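Local coordinates for putative type VI secretion protein (Escherichia coli, PDB 6SKI) that probably hydrolyses phospholipids as a toxic effector of the type VI secretion system, carried on the VgrG spike, at residues L269-R272 / P273-K277. Residues are numbered along the deposited sequence; the frame is centred on the assembly and turned at random.
Sequences LELR and PSVAK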
ATOM      1  N   LEU A 269       3.007 -14.050  -1.807  1.00 49.21           N
ATOM      2  CA  LEU A 269       3.602 -13.182  -0.802  1.00 49.21           C
ATOM      3  C   LEU A 269       4.891 -13.749  -0.233  1.00 49.21           C
ATOM      4  O   LEU A 269       5.489 -13.128   0.651  1.00 49.21           O
ATOM      5  CB  LEU A 269       2.609 -12.933   0.336  1.00 49.21           C
ATOM      6  CG  LEU A 269       1.427 -12.023   0.020  1.00 49.21           C
ATOM      7  CD1 LEU A 269       0.905 -11.395   1.288  1.00 49.21           C
ATOM      8  CD2 LEU A 269       1.816 -10.974  -0.990  1.00 49.21           C
ATOM      9  N   GLU A 270       5.341 -14.899  -0.717  1.00 53.96           N
ATOM     10  CA  GLU A 270       6.547 -15.534  -0.210  1.00 53.96           C
ATOM     11  C   GLU A 270       7.725 -15.029  -1.024  1.00 53.96           C
ATOM     12  O   GLU A 270       7.672 -15.016  -2.257  1.00 53.96           O
ATOM     13  CB  GLU A 270       6.444 -17.057  -0.290  1.00 53.96           C
ATOM     14  CG  GLU A 270       7.382 -17.797   0.656  1.00 53.96           C
ATOM     15  CD  GLU A 270       8.460 -18.579  -0.067  1.00 53.96           C
ATOM     16  OE1 GLU A 270       8.149 -19.212  -1.098  1.00 53.96           O
ATOM     17  OE2 GLU A 270       9.616 -18.567   0.404  1.00 53.96           O
ATOM     18  N   LEU A 271       8.780 -14.611  -0.336  1.00 50.37           N
ATOM     19  CA  LEU A 271       9.917 -13.951  -0.967  1.00 50.37           C
ATOM     20  C   LEU A 271      11.113 -14.890  -0.879  1.00 50.37           C
ATOM     21  O   LEU A 271      11.775 -14.972   0.159  1.00 50.37           O
ATOM     22  CB  LEU A 271      10.205 -12.612  -0.300  1.00 50.37           C
ATOM     23  CG  LEU A 271       9.027 -11.640  -0.241  1.00 50.37           C
ATOM     24  CD1 LEU A 271       9.398 -10.400   0.543  1.00 50.37           C
ATOM     25  CD2 LEU A 271       8.562 -11.279  -1.636  1.00 50.37           C
ATOM     26  N   ARG A 272      11.389 -15.589  -1.970  1.00 52.80           N
ATOM     27  CA  ARG A 272      12.488 -16.535  -2.018  1.00 52.80           C
ATOM     28  C   ARG A 272      13.793 -15.787  -2.266  1.00 52.80           C
ATOM     29  O   ARG A 272      13.786 -14.649  -2.734  1.00 52.80           O
ATOM     30  CB  ARG A 272      12.194 -17.585  -3.085  1.00 52.80           C
ATOM     31  CG  ARG A 272      11.014 -18.473  -2.715  1.00 52.80           C
ATOM     32  CD  ARG A 272      10.593 -19.397  -3.844  1.00 52.80           C
ATOM     33  NE  ARG A 272      10.220 -18.673  -5.054  1.00 52.80           N
ATOM     34  CZ  ARG A 272      10.527 -19.073  -6.283  1.00 52.80           C
ATOM     35  NH1 ARG A 272      11.214 -20.193  -6.463  1.00 52.80           N
ATOM     36  NH2 ARG A 272      10.146 -18.356  -7.332  1.00 52.80           N
ATOM     37  N   PRO A 273      14.941 -16.401  -1.955  1.00 51.32           N
ATOM     38  CA  PRO A 273      16.205 -15.643  -1.942  1.00 51.32           C
ATOM     39  C   PRO A 273      16.569 -14.972  -3.255  1.00 51.32           C
ATOM     40  O   PRO A 273      17.538 -14.205  -3.280  1.00 51.32           O
ATOM     41  CB  PRO A 273      17.239 -16.708  -1.563  1.00 51.32           C
ATOM     42  CG  PRO A 273      16.458 -17.679  -0.761  1.00 51.32           C
ATOM     43  CD  PRO A 273      15.153 -17.781  -1.486  1.00 51.32           C
ATOM     44  N   SER A 274      15.839 -15.223  -4.338  1.00 51.38           N
ATOM     45  CA  SER A 274      16.113 -14.580  -5.616  1.00 51.38           C
ATOM     46  C   SER A 274      14.988 -13.650  -6.046  1.00 51.38           C
ATOM     47  O   SER A 274      14.951 -13.237  -7.211  1.00 51.38           O
ATOM     48  CB  SER A 274      16.366 -15.633  -6.697  1.00 51.38           C
ATOM     49  OG  SER A 274      15.897 -15.190  -7.956  1.00 51.38           O
ATOM     50  N   VAL A 275      14.070 -13.310  -5.138  1.00 48.54           N
ATOM     51  CA  VAL A 275      12.969 -12.426  -5.496  1.00 48.54           C
ATOM     52  C   VAL A 275      13.477 -11.015  -5.747  1.00 48.54           C
ATOM     53  O   VAL A 275      12.873 -10.257  -6.513  1.00 48.54           O
ATOM     54  CB  VAL A 275      11.884 -12.459  -4.404  1.00 48.54           C
ATOM     55  CG1 VAL A 275      12.323 -11.684  -3.175  1.00 48.54           C
ATOM     56  CG2 VAL A 275      10.575 -11.926  -4.941  1.00 48.54           C
ATOM     57  N   ALA A 276      14.592 -10.645  -5.124  1.00 45.54           N
ATOM     58  CA  ALA A 276      15.178  -9.321  -5.267  1.00 45.54           C
ATOM     59  C   ALA A 276      16.598  -9.382  -4.734  1.00 45.54           C
ATOM     60  O   ALA A 276      16.982 -10.324  -4.041  1.00 45.54           O
ATOM     61  CB  ALA A 276      14.363  -8.257  -4.529  1.00 45.54           C
ATOM     62  N   LYS A 277      17.380  -8.360  -5.072  1.00 45.18           N
ATOM     63  CA  LYS A 277      18.755  -8.317  -4.592  1.00 45.18           C
ATOM     64  C   LYS A 277      18.812  -7.867  -3.139  1.00 45.18           C
ATOM     65  O   LYS A 277      19.571  -8.424  -2.340  1.00 45.18           O
ATOM     66  CB  LYS A 277      19.595  -7.413  -5.492  1.00 45.18           C
ATOM     67  CG  LYS A 277      19.528  -7.820  -6.954  1.00 45.18           C
ATOM     68  CD  LYS A 277      20.596  -7.144  -7.792  1.00 45.18           C
ATOM     69  CE  LYS A 277      20.055  -5.912  -8.494  1.00 45.18           C
ATOM     70  NZ  LYS A 277      19.292  -6.254  -9.727  1.00 45.18           N
TER
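Pro273 follows Arg272 as the second residue of a type I beta turn that runs from Arg272 to Val275. Its ring ties phi to -58°, close to what this corner of such a turn requires, and having no N-H it gives up no hydrogen bond there. The ring lies next to the Arg272 peptide at the exposed surface. Ser274, small and polar, takes the third position of the turn, where its side chain rests on Met211 of helix 198-211.

Val275 closes the turn: its backbone N donates to O of Arg272 at 2.8 Å, with a nearly straight N-H...O angle of 160°, the donor standing above the carbonyl plane. The turn belongs to the loop between the parallel strands 237-243 and 278-284 of the mixed sheet in the catalytic domain, an arrangement consistent with the alpha/beta-hydrolase fold expected of Tle1-like phospholipases, and it leads the chain into the second of these strands. With the chain doubled back, the buried side chain of Val275 meets Leu271. Its CG1 touches CB of Leu271 at 3.7 Å, while CG2, placed anti to the backbone N, reaches CD2 of the same leucine at 3.9 Å. Both branches of the valine are thus used, and the two apolar side chains together bridge helix 198-211, through Val275 on Ala207, and strand 237-243, through Leu271 on Leu241 and Leu243. Trp301 borders the same pair: Val275 touches its side chain, and its NE1 is hydrogen-bonded to the backbone O of Leu271.

Beyond the turn, Ala276 lies against Val238 with its single methyl group and Lys277 pairs its backbone with the same residue as the chain enters strand 278-284.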